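Local coordinates for protein MmeI (Methylophilus methylotrophus, PDB 5HR4) that probably methylates adenine at N6 in DNA with S-adenosyl-L-methionine, as the modification activity of a Type IIL restriction-modification enzyme that binds DNA, at residues A[360-365]-A[464-469]; A[458-463]-A[495-500]. All blocks are in the same frame, centred on the assembly; numbering follows the deposited sequence.

Interaction 1 of 2, residues A[360-365]-A[464-469]. With SFG (sinefungin), chain H.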
ATOM      1  N   PHE A 360       6.748 -11.971 -14.113  1.00 27.35           N
ATOM      2  CA  PHE A 360       5.678 -12.660 -13.390  1.00 29.74           C
ATOM      3  C   PHE A 360       5.148 -11.773 -12.263  1.00 28.20           C
ATOM      4  O   PHE A 360       5.816 -11.606 -11.235  1.00 29.33           O
ATOM      5  CB  PHE A 360       6.215 -13.984 -12.844  1.00 32.58           C
ATOM      6  CG  PHE A 360       5.174 -14.900 -12.292  1.00 30.89           C
ATOM      7  CD1 PHE A 360       3.818 -14.607 -12.403  1.00 33.13           C
ATOM      8  CD2 PHE A 360       5.560 -16.075 -11.663  1.00 35.97           C
ATOM      9  CE1 PHE A 360       2.858 -15.458 -11.867  1.00 29.34           C
ATOM     10  CE2 PHE A 360       4.622 -16.934 -11.132  1.00 39.52           C
ATOM     11  CZ  PHE A 360       3.258 -16.624 -11.232  1.00 33.88           C
ATOM     12  N   ASP A 361       3.936 -11.239 -12.437  1.00 28.22           N
ATOM     13  CA  ASP A 361       3.285 -10.383 -11.443  1.00 30.87           C
ATOM     14  C   ASP A 361       2.136 -11.120 -10.750  1.00 32.68           C
ATOM     15  O   ASP A 361       1.011 -11.166 -11.284  1.00 28.79           O
ATOM     16  CB  ASP A 361       2.782  -9.096 -12.107  1.00 32.70           C
ATOM     17  CG  ASP A 361       2.221  -8.063 -11.101  1.00 39.02           C
ATOM     18  OD1 ASP A 361       2.024  -8.386  -9.897  1.00 34.72           O
ATOM     19  OD2 ASP A 361       1.947  -6.909 -11.537  1.00 38.42           O
ATOM     20  N   PRO A 362       2.352 -11.660  -9.528  1.00 29.15           N
ATOM     21  CA  PRO A 362       1.369 -12.555  -8.899  1.00 30.93           C
ATOM     22  C   PRO A 362       0.219 -11.837  -8.205  1.00 35.44           C
ATOM     23  O   PRO A 362      -0.340 -12.358  -7.235  1.00 33.24           O
ATOM     24  CB  PRO A 362       2.209 -13.332  -7.874  1.00 30.87           C
ATOM     25  CG  PRO A 362       3.563 -12.593  -7.784  1.00 29.32           C
ATOM     26  CD  PRO A 362       3.478 -11.365  -8.630  1.00 31.09           C
ATOM     27  N   ALA A 363      -0.133 -10.646  -8.692  1.00 33.49           N
ATOM     28  CA  ALA A 363      -1.248  -9.843  -8.201  1.00 30.46           C
ATOM     29  C   ALA A 363      -1.402  -8.663  -9.156  1.00 33.85           C
ATOM     30  O   ALA A 363      -1.507  -7.509  -8.732  1.00 40.00           O
ATOM     31  CB  ALA A 363      -1.001  -9.386  -6.757  1.00 27.11           C
ATOM     32  N   CYS A 364      -1.421  -8.956 -10.454  1.00 32.10           N
ATOM     33  CA  CYS A 364      -1.018  -7.991 -11.462  1.00 31.83           C
ATOM     34  C   CYS A 364      -2.023  -6.870 -11.704  1.00 32.26           C
ATOM     35  O   CYS A 364      -1.684  -5.926 -12.428  1.00 36.63           O
ATOM     36  CB  CYS A 364      -0.734  -8.720 -12.777  1.00 29.14           C
ATOM     37  SG  CYS A 364      -2.209  -9.313 -13.579  1.00 39.54           S
ATOM     38  N   GLY A 365      -3.228  -6.935 -11.153  1.00 30.27           N
ATOM     39  CA  GLY A 365      -4.182  -5.863 -11.410  1.00 32.17           C
ATOM     40  C   GLY A 365      -4.505  -5.744 -12.888  1.00 34.93           C
ATOM     41  O   GLY A 365      -4.737  -6.744 -13.571  1.00 39.61           O
ATOM     42  N   ILE A 464      -3.275 -21.140  -5.177  1.00 39.37           N
ATOM     43  CA  ILE A 464      -2.802 -21.992  -6.261  1.00 32.08           C
ATOM     44  C   ILE A 464      -1.286 -22.190  -6.167  1.00 34.98           C
ATOM     45  O   ILE A 464      -0.581 -21.513  -5.416  1.00 34.92           O
ATOM     46  CB  ILE A 464      -3.173 -21.423  -7.642  1.00 32.32           C
ATOM     47  CG1 ILE A 464      -2.530 -20.047  -7.838  1.00 32.39           C
ATOM     48  CG2 ILE A 464      -4.668 -21.351  -7.820  1.00 28.52           C
ATOM     49  CD1 ILE A 464      -2.745 -19.513  -9.228  1.00 32.55           C
ATOM     50  N   ASP A 465      -0.783 -23.107  -6.983  1.00 33.70           N
ATOM     51  CA  ASP A 465       0.650 -23.285  -7.163  1.00 42.49           C
ATOM     52  C   ASP A 465       1.109 -22.405  -8.328  1.00 40.68           C
ATOM     53  O   ASP A 465       0.680 -22.617  -9.471  1.00 38.26           O
ATOM     54  CB  ASP A 465       0.963 -24.761  -7.423  1.00 41.74           C
ATOM     55  CG  ASP A 465       2.452 -25.064  -7.429  1.00 43.74           C
ATOM     56  OD1 ASP A 465       3.264 -24.191  -7.048  1.00 55.14           O
ATOM     57  OD2 ASP A 465       2.812 -26.196  -7.799  1.00 49.00           O
ATOM     58  N   TRP A 466       1.983 -21.424  -8.046  1.00 31.52           N
ATOM     59  CA  TRP A 466       2.428 -20.517  -9.107  1.00 35.06           C
ATOM     60  C   TRP A 466       2.995 -21.263 -10.316  1.00 34.62           C
ATOM     61  O   TRP A 466       2.850 -20.794 -11.451  1.00 32.74           O
ATOM     62  CB  TRP A 466       3.449 -19.500  -8.560  1.00 30.27           C
ATOM     63  CG  TRP A 466       2.790 -18.477  -7.656  1.00 32.30           C
ATOM     64  CD1 TRP A 466       1.459 -18.390  -7.371  1.00 29.62           C
ATOM     65  CD2 TRP A 466       3.420 -17.413  -6.928  1.00 31.01           C
ATOM     66  NE1 TRP A 466       1.215 -17.357  -6.510  1.00 27.86           N
ATOM     67  CE2 TRP A 466       2.401 -16.738  -6.217  1.00 35.36           C
ATOM     68  CE3 TRP A 466       4.736 -16.962  -6.811  1.00 30.47           C
ATOM     69  CZ2 TRP A 466       2.663 -15.637  -5.392  1.00 30.51           C
ATOM     70  CZ3 TRP A 466       4.993 -15.867  -5.995  1.00 30.24           C
ATOM     71  CH2 TRP A 466       3.964 -15.220  -5.299  1.00 32.63           C
ATOM     72  N   ASN A 467       3.606 -22.437 -10.111  1.00 35.90           N
ATOM     73  CA  ASN A 467       4.139 -23.200 -11.245  1.00 39.66           C
ATOM     74  C   ASN A 467       3.079 -23.568 -12.286  1.00 37.37           C
ATOM     75  O   ASN A 467       3.439 -23.935 -13.407  1.00 41.63           O
ATOM     76  CB  ASN A 467       4.844 -24.476 -10.769  1.00 31.40           C
ATOM     77  CG  ASN A 467       6.168 -24.187 -10.085  1.00 41.67           C
ATOM     78  OD1 ASN A 467       7.176 -23.862 -10.742  1.00 36.76           O
ATOM     79  ND2 ASN A 467       6.181 -24.305  -8.759  1.00 37.38           N
ATOM     80  N   ASP A 468       1.787 -23.484 -11.972  1.00 36.42           N
ATOM     81  CA  ASP A 468       0.818 -23.715 -13.039  1.00 39.49           C
ATOM     82  C   ASP A 468       0.728 -22.534 -14.002  1.00 42.81           C
ATOM     83  O   ASP A 468       0.297 -22.706 -15.149  1.00 44.09           O
ATOM     84  CB  ASP A 468      -0.556 -24.027 -12.455  1.00 42.19           C
ATOM     85  CG  ASP A 468      -0.536 -25.241 -11.563  1.00 43.34           C
ATOM     86  OD1 ASP A 468       0.363 -26.091 -11.761  1.00 49.53           O
ATOM     87  OD2 ASP A 468      -1.411 -25.341 -10.668  1.00 44.51           O
ATOM     88  N   VAL A 469       1.125 -21.344 -13.567  1.00 42.37           N
ATOM     89  CA  VAL A 469       1.189 -20.190 -14.454  1.00 40.63           C
ATOM     90  C   VAL A 469       2.510 -20.156 -15.202  1.00 40.50           C
ATOM     91  O   VAL A 469       2.547 -19.834 -16.395  1.00 40.38           O
ATOM     92  CB  VAL A 469       0.981 -18.891 -13.651  1.00 37.74           C
ATOM     93  CG1 VAL A 469       0.940 -17.668 -14.585  1.00 29.23           C
ATOM     94  CG2 VAL A 469      -0.277 -19.009 -12.809  1.00 41.01           C
TER
HETATM   95  N   SFG H1002      -0.350  -3.373  -9.898  1.00 39.36           N
HETATM   96  CA  SFG H1002      -1.695  -3.289 -10.427  1.00 41.66           C
HETATM   97  C   SFG H1002      -1.740  -2.082 -11.344  1.00 44.47           C
HETATM   98  O   SFG H1002      -0.705  -1.393 -11.480  1.00 45.42           O
HETATM   99  OXT SFG H1002      -2.783  -1.770 -11.967  1.00 43.95           O
HETATM  100  CB  SFG H1002      -2.700  -3.124  -9.292  1.00 40.94           C
HETATM  101  CG  SFG H1002      -2.495  -4.270  -8.313  1.00 38.68           C
HETATM  102  CD  SFG H1002      -3.310  -3.923  -7.088  1.00 36.43           C
HETATM  103  NE  SFG H1002      -2.512  -3.005  -6.299  1.00 35.96           N
HETATM  104  C5' SFG H1002      -3.685  -5.174  -6.277  1.00 40.93           C
HETATM  105  C4' SFG H1002      -4.431  -6.277  -7.102  1.00 40.18           C
HETATM  106  O4' SFG H1002      -4.380  -7.401  -6.445  1.00 39.00           O
HETATM  107  C3' SFG H1002      -5.938  -6.021  -7.274  1.00 45.25           C
HETATM  108  O3' SFG H1002      -6.166  -5.803  -8.592  1.00 50.67           O
HETATM  109  C2' SFG H1002      -6.659  -7.300  -6.755  1.00 42.99           C
HETATM  110  O2' SFG H1002      -7.771  -7.714  -7.657  1.00 45.35           O
HETATM  111  C1' SFG H1002      -5.735  -8.207  -6.780  1.00 38.60           C
HETATM  112  N9  SFG H1002      -5.848  -9.173  -5.732  1.00 33.27           N
HETATM  113  C8  SFG H1002      -6.226  -8.984  -4.471  1.00 37.02           C
HETATM  114  N7  SFG H1002      -6.138 -10.151  -3.828  1.00 34.95           N
HETATM  115  C5  SFG H1002      -5.697 -11.059  -4.698  1.00 38.51           C
HETATM  116  C6  SFG H1002      -5.446 -12.401  -4.550  1.00 37.93           C
HETATM  117  N6  SFG H1002      -5.554 -13.295  -3.423  1.00 32.91           N
HETATM  118  N1  SFG H1002      -5.005 -13.128  -5.570  1.00 36.32           N
HETATM  119  C2  SFG H1002      -4.802 -12.527  -6.767  1.00 32.87           C
HETATM  120  N3  SFG H1002      -5.055 -11.200  -6.914  1.00 34.79           N
HETATM  121  C4  SFG H1002      -5.504 -10.462  -5.874  1.00 35.93           C

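Interaction 2 of 2, residues A[458-463]-A[495-500]. With SFG (sinefungin), chain H.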
ATOM      1  N   ASN A 458      -6.810 -15.745 -14.284  1.00 33.19           N
ATOM      2  CA  ASN A 458      -7.801 -15.214 -13.352  1.00 27.79           C
ATOM      3  C   ASN A 458      -7.969 -16.259 -12.260  1.00 28.76           C
ATOM      4  O   ASN A 458      -8.659 -17.262 -12.452  1.00 27.75           O
ATOM      5  CB  ASN A 458      -9.122 -14.917 -14.057  1.00 24.32           C
ATOM      6  CG  ASN A 458     -10.226 -14.463 -13.092  1.00 32.22           C
ATOM      7  OD1 ASN A 458     -11.417 -14.590 -13.393  1.00 36.07           O
ATOM      8  ND2 ASN A 458      -9.836 -13.930 -11.933  1.00 31.33           N
ATOM      9  N   ALA A 459      -7.348 -16.024 -11.110  1.00 28.04           N
ATOM     10  CA  ALA A 459      -7.346 -16.991 -10.032  1.00 24.70           C
ATOM     11  C   ALA A 459      -6.916 -16.265  -8.771  1.00 27.42           C
ATOM     12  O   ALA A 459      -6.764 -15.042  -8.767  1.00 32.51           O
ATOM     13  CB  ALA A 459      -6.438 -18.174 -10.362  1.00 22.75           C
ATOM     14  N   ASN A 460      -6.702 -17.019  -7.701  1.00 28.51           N
ATOM     15  CA  ASN A 460      -6.393 -16.474  -6.387  1.00 30.64           C
ATOM     16  C   ASN A 460      -4.971 -16.888  -6.040  1.00 34.20           C
ATOM     17  O   ASN A 460      -4.738 -18.013  -5.585  1.00 36.83           O
ATOM     18  CB  ASN A 460      -7.396 -16.962  -5.339  1.00 34.03           C
ATOM     19  CG  ASN A 460      -7.137 -16.370  -3.970  1.00 34.50           C
ATOM     20  OD1 ASN A 460      -6.012 -16.399  -3.457  1.00 39.72           O
ATOM     21  ND2 ASN A 460      -8.163 -15.799  -3.384  1.00 29.53           N
ATOM     22  N   ALA A 461      -4.035 -15.951  -6.205  1.00 32.87           N
ATOM     23  CA  ALA A 461      -2.610 -16.265  -6.155  1.00 32.39           C
ATOM     24  C   ALA A 461      -2.172 -16.904  -4.846  1.00 37.30           C
ATOM     25  O   ALA A 461      -1.070 -17.467  -4.784  1.00 35.91           O
ATOM     26  CB  ALA A 461      -1.798 -14.999  -6.378  1.00 35.21           C
ATOM     27  N   LEU A 462      -2.982 -16.813  -3.793  1.00 36.88           N
ATOM     28  CA  LEU A 462      -2.602 -17.405  -2.519  1.00 35.27           C
ATOM     29  C   LEU A 462      -3.047 -18.858  -2.396  1.00 40.14           C
ATOM     30  O   LEU A 462      -2.480 -19.594  -1.575  1.00 40.68           O
ATOM     31  CB  LEU A 462      -3.171 -16.575  -1.360  1.00 34.27           C
ATOM     32  CG  LEU A 462      -2.744 -15.091  -1.287  1.00 36.41           C
ATOM     33  CD1 LEU A 462      -3.169 -14.462   0.014  1.00 36.01           C
ATOM     34  CD2 LEU A 462      -1.261 -14.917  -1.458  1.00 33.43           C
ATOM     35  N   GLN A 463      -4.010 -19.297  -3.219  1.00 36.48           N
ATOM     36  CA  GLN A 463      -4.568 -20.641  -3.138  1.00 38.28           C
ATOM     37  C   GLN A 463      -4.007 -21.609  -4.172  1.00 34.36           C
ATOM     38  O   GLN A 463      -4.243 -22.809  -4.046  1.00 40.73           O
ATOM     39  CB  GLN A 463      -6.099 -20.597  -3.283  1.00 39.90           C
ATOM     40  CG  GLN A 463      -6.832 -20.053  -2.074  1.00 38.90           C
ATOM     41  CD  GLN A 463      -8.341 -19.977  -2.276  1.00 43.68           C
ATOM     42  OE1 GLN A 463      -8.862 -20.415  -3.301  1.00 42.56           O
ATOM     43  NE2 GLN A 463      -9.049 -19.415  -1.293  1.00 43.41           N
ATOM     44  N   LYS A 495      -8.235 -13.937   5.687  1.00 31.38           N
ATOM     45  CA  LYS A 495      -7.513 -14.460   6.847  1.00 32.29           C
ATOM     46  C   LYS A 495      -7.155 -15.926   6.631  1.00 34.51           C
ATOM     47  O   LYS A 495      -6.053 -16.366   6.973  1.00 38.09           O
ATOM     48  CB  LYS A 495      -8.328 -14.321   8.139  1.00 30.02           C
ATOM     49  CG  LYS A 495      -8.723 -12.909   8.579  1.00 36.91           C
ATOM     50  CD  LYS A 495      -9.761 -12.991   9.733  1.00 37.81           C
ATOM     51  CE  LYS A 495     -10.507 -11.681  10.030  1.00 33.91           C
ATOM     52  NZ  LYS A 495     -11.995 -11.907  10.139  1.00 33.89           N
ATOM     53  N   ALA A 496      -8.075 -16.702   6.063  1.00 33.99           N
ATOM     54  CA  ALA A 496      -7.793 -18.114   5.859  1.00 33.09           C
ATOM     55  C   ALA A 496      -6.698 -18.299   4.820  1.00 35.70           C
ATOM     56  O   ALA A 496      -5.790 -19.118   5.008  1.00 38.76           O
ATOM     57  CB  ALA A 496      -9.069 -18.843   5.461  1.00 29.80           C
ATOM     58  N   ASP A 497      -6.759 -17.533   3.726  1.00 38.04           N
ATOM     59  CA  ASP A 497      -5.631 -17.456   2.797  1.00 38.01           C
ATOM     60  C   ASP A 497      -4.342 -17.116   3.531  1.00 36.60           C
ATOM     61  O   ASP A 497      -3.320 -17.785   3.353  1.00 42.11           O
ATOM     62  CB  ASP A 497      -5.893 -16.402   1.717  1.00 38.05           C
ATOM     63  CG  ASP A 497      -6.959 -16.825   0.725  1.00 41.73           C
ATOM     64  OD1 ASP A 497      -7.667 -17.820   0.988  0.12 38.69           O
ATOM     65  OD2 ASP A 497      -7.086 -16.145  -0.324  1.00 46.79           O
ATOM     66  N   LEU A 498      -4.367 -16.060   4.350  1.00 31.04           N
ATOM     67  CA  LEU A 498      -3.148 -15.654   5.046  1.00 33.43           C
ATOM     68  C   LEU A 498      -2.601 -16.795   5.888  1.00 35.94           C
ATOM     69  O   LEU A 498      -1.401 -17.082   5.853  1.00 40.17           O
ATOM     70  CB  LEU A 498      -3.423 -14.422   5.907  1.00 30.96           C
ATOM     71  CG  LEU A 498      -2.346 -13.773   6.773  1.00 30.25           C
ATOM     72  CD1 LEU A 498      -1.148 -13.355   5.971  1.00 34.53           C
ATOM     73  CD2 LEU A 498      -2.952 -12.556   7.440  1.00 34.11           C
ATOM     74  N   LEU A 499      -3.482 -17.504   6.595  1.00 39.84           N
ATOM     75  CA  LEU A 499      -3.044 -18.564   7.499  1.00 37.38           C
ATOM     76  C   LEU A 499      -2.580 -19.808   6.743  1.00 37.85           C
ATOM     77  O   LEU A 499      -1.698 -20.528   7.233  1.00 39.56           O
ATOM     78  CB  LEU A 499      -4.176 -18.887   8.483  1.00 37.43           C
ATOM     79  CG  LEU A 499      -4.467 -17.739   9.454  1.00 35.87           C
ATOM     80  CD1 LEU A 499      -5.441 -18.132  10.540  1.00 33.34           C
ATOM     81  CD2 LEU A 499      -3.160 -17.234  10.061  1.00 41.46           C
ATOM     82  N   SER A 500      -3.144 -20.075   5.554  1.00 35.48           N
ATOM     83  CA  SER A 500      -2.635 -21.167   4.722  1.00 40.72           C
ATOM     84  C   SER A 500      -1.165 -20.948   4.357  1.00 40.39           C
ATOM     85  O   SER A 500      -0.368 -21.892   4.351  1.00 45.19           O
ATOM     86  CB  SER A 500      -3.482 -21.319   3.450  1.00 29.60           C
TER
HETATM   87  N   SFG H1002      -0.350  -3.373  -9.898  1.00 39.36           N
HETATM   88  CA  SFG H1002      -1.695  -3.289 -10.427  1.00 41.66           C
HETATM   89  C   SFG H1002      -1.740  -2.082 -11.344  1.00 44.47           C
HETATM   90  O   SFG H1002      -0.705  -1.393 -11.480  1.00 45.42           O
HETATM   91  OXT SFG H1002      -2.783  -1.770 -11.967  1.00 43.95           O
HETATM   92  CB  SFG H1002      -2.700  -3.124  -9.292  1.00 40.94           C
HETATM   93  CG  SFG H1002      -2.495  -4.270  -8.313  1.00 38.68           C
HETATM   94  CD  SFG H1002      -3.310  -3.923  -7.088  1.00 36.43           C
HETATM   95  NE  SFG H1002      -2.512  -3.005  -6.299  1.00 35.96           N
HETATM   96  C5' SFG H1002      -3.685  -5.174  -6.277  1.00 40.93           C
HETATM   97  C4' SFG H1002      -4.431  -6.277  -7.102  1.00 40.18           C
HETATM   98  O4' SFG H1002      -4.380  -7.401  -6.445  1.00 39.00           O
HETATM   99  C3' SFG H1002      -5.938  -6.021  -7.274  1.00 45.25           C
HETATM  100  O3' SFG H1002      -6.166  -5.803  -8.592  1.00 50.67           O
HETATM  101  C2' SFG H1002      -6.659  -7.300  -6.755  1.00 42.99           C
HETATM  102  O2' SFG H1002      -7.771  -7.714  -7.657  1.00 45.35           O
HETATM  103  C1' SFG H1002      -5.735  -8.207  -6.780  1.00 38.60           C
HETATM  104  N9  SFG H1002      -5.848  -9.173  -5.732  1.00 33.27           N
HETATM  105  C8  SFG H1002      -6.226  -8.984  -4.471  1.00 37.02           C
HETATM  106  N7  SFG H1002      -6.138 -10.151  -3.828  1.00 34.95           N
HETATM  107  C5  SFG H1002      -5.697 -11.059  -4.698  1.00 38.51           C
HETATM  108  C6  SFG H1002      -5.446 -12.401  -4.550  1.00 37.93           C
HETATM  109  N6  SFG H1002      -5.554 -13.295  -3.423  1.00 32.91           N
HETATM  110  N1  SFG H1002      -5.005 -13.128  -5.570  1.00 36.32           N
HETATM  111  C2  SFG H1002      -4.802 -12.527  -6.767  1.00 32.87           C
HETATM  112  N3  SFG H1002      -5.055 -11.200  -6.914  1.00 34.79           N
HETATM  113  C4  SFG H1002      -5.504 -10.462  -5.874  1.00 35.93           C

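Interaction 1 of 2, residues A[360-365]-A[464-469]
Phe360 and Pro362, at the start of the cofactor-binding motif I, pack on Trp466 and Val469 in the loop that follows strand 455-458. Pro362 comes over one face of the indole: its CB stands 3.8 Å from the centroid of the Trp466 six-membered ring, 25° off the normal, a CH-pi contact displaced toward the rim. CG of the same proline adds to it, 3.6 Å from Trp466 CH2. Phe360 instead turns its edge toward the indole face in an offset edge-to-face pair, with its ring plane at 68° to the five-membered ring and the centroids 5.5 Å apart.

The sequence Asp-Pro-Ala-Cys-Gly, 361-365, opens the glycine-rich turn expected after the first strand of a Rossmann-like methyltransferase. Its Ala363, Cys364 and Gly365 line the sinefungin pocket, while Phe360 and Pro362 face the neighbouring loop. With CG anti to the backbone N (chi1 -170°), the Phe360 ring extends until CE2 lies 3.8 Å from Trp466 CB. The other flank reaches Val469, Phe360 CE1 lying 4.0 Å from Val469 CG1. Ile412, on the strand between 359-361 and 455-458, touches Phe360, Trp466 and Val469, and Lys520 of helix 517-524 makes a cation-pi contact with Trp466.

Interaction 2 of 2, residues A[458-463]-A[495-500]
Asp497, on helix 492-502, points into the turn after strand 455-458 and is met there by Leu462, Gln463 and Asn460. Its CB packs against the leucine, 3.8 Å from Leu462 CD1, the two side chains crossing at about a right angle. Rotation about CA-CB sets CG beside the backbone N (chi1 -71°), which aims the carboxylate at two amides. Asp497 OD1 takes the firmer bond: Gln463 NE2 donates to it over 3.1 Å at 164°, on the syn side and somewhat out of the carboxylate plane. Gln463 is exposed, and its extended chain carries the amide there. Asp497 OD2 receives a weak bond from Asn460 ND2, 3.3 Å away, with the amide and carboxylate planes 80° apart.

The oxygen end of the Asn460 amide serves the turn and the ligand. Asn460 OD1 accepts from Leu462 N at 3.1 Å, closing an Asx turn, and takes a weak bond from N6 of sinefungin, again at 3.1 Å. Beside it, Ala461 N donates to N1 of sinefungin at 3.1 Å, so one side-chain acceptor and one backbone donor read the Watson-Crick edge of the adenine. Those two donors mark the oxygen of Asn460; Asp497 OD2 lies equally near that oxygen, an unfavourable acceptor-acceptor pair, so any second-shell steering by Asp497 is at most modest.

From the N terminus, the chain departs from the cofactor turn at 360-365, passes through helix 368-388, strand 409-413 and helix 416-440, and returns along strand 455-458. It enters the adenine-binding turn 458-463, and with the next residues, 464-469, interaction 1 closes a loop of 98 residues. Interaction 2 starts before that closure and ends after it, closing 31 residues that include 464-469 and strand 477-480, so the contacts cross. Ala461 O and Trp466 NE1, 2.9 Å apart in a probable hydrogen bond, join them directly. Interaction 1 ties strand 359-361 to the loop after edge strand 455-458, across strand 409-413; interaction 2 ties that loop to helix 492-502. Sinefungin touches both.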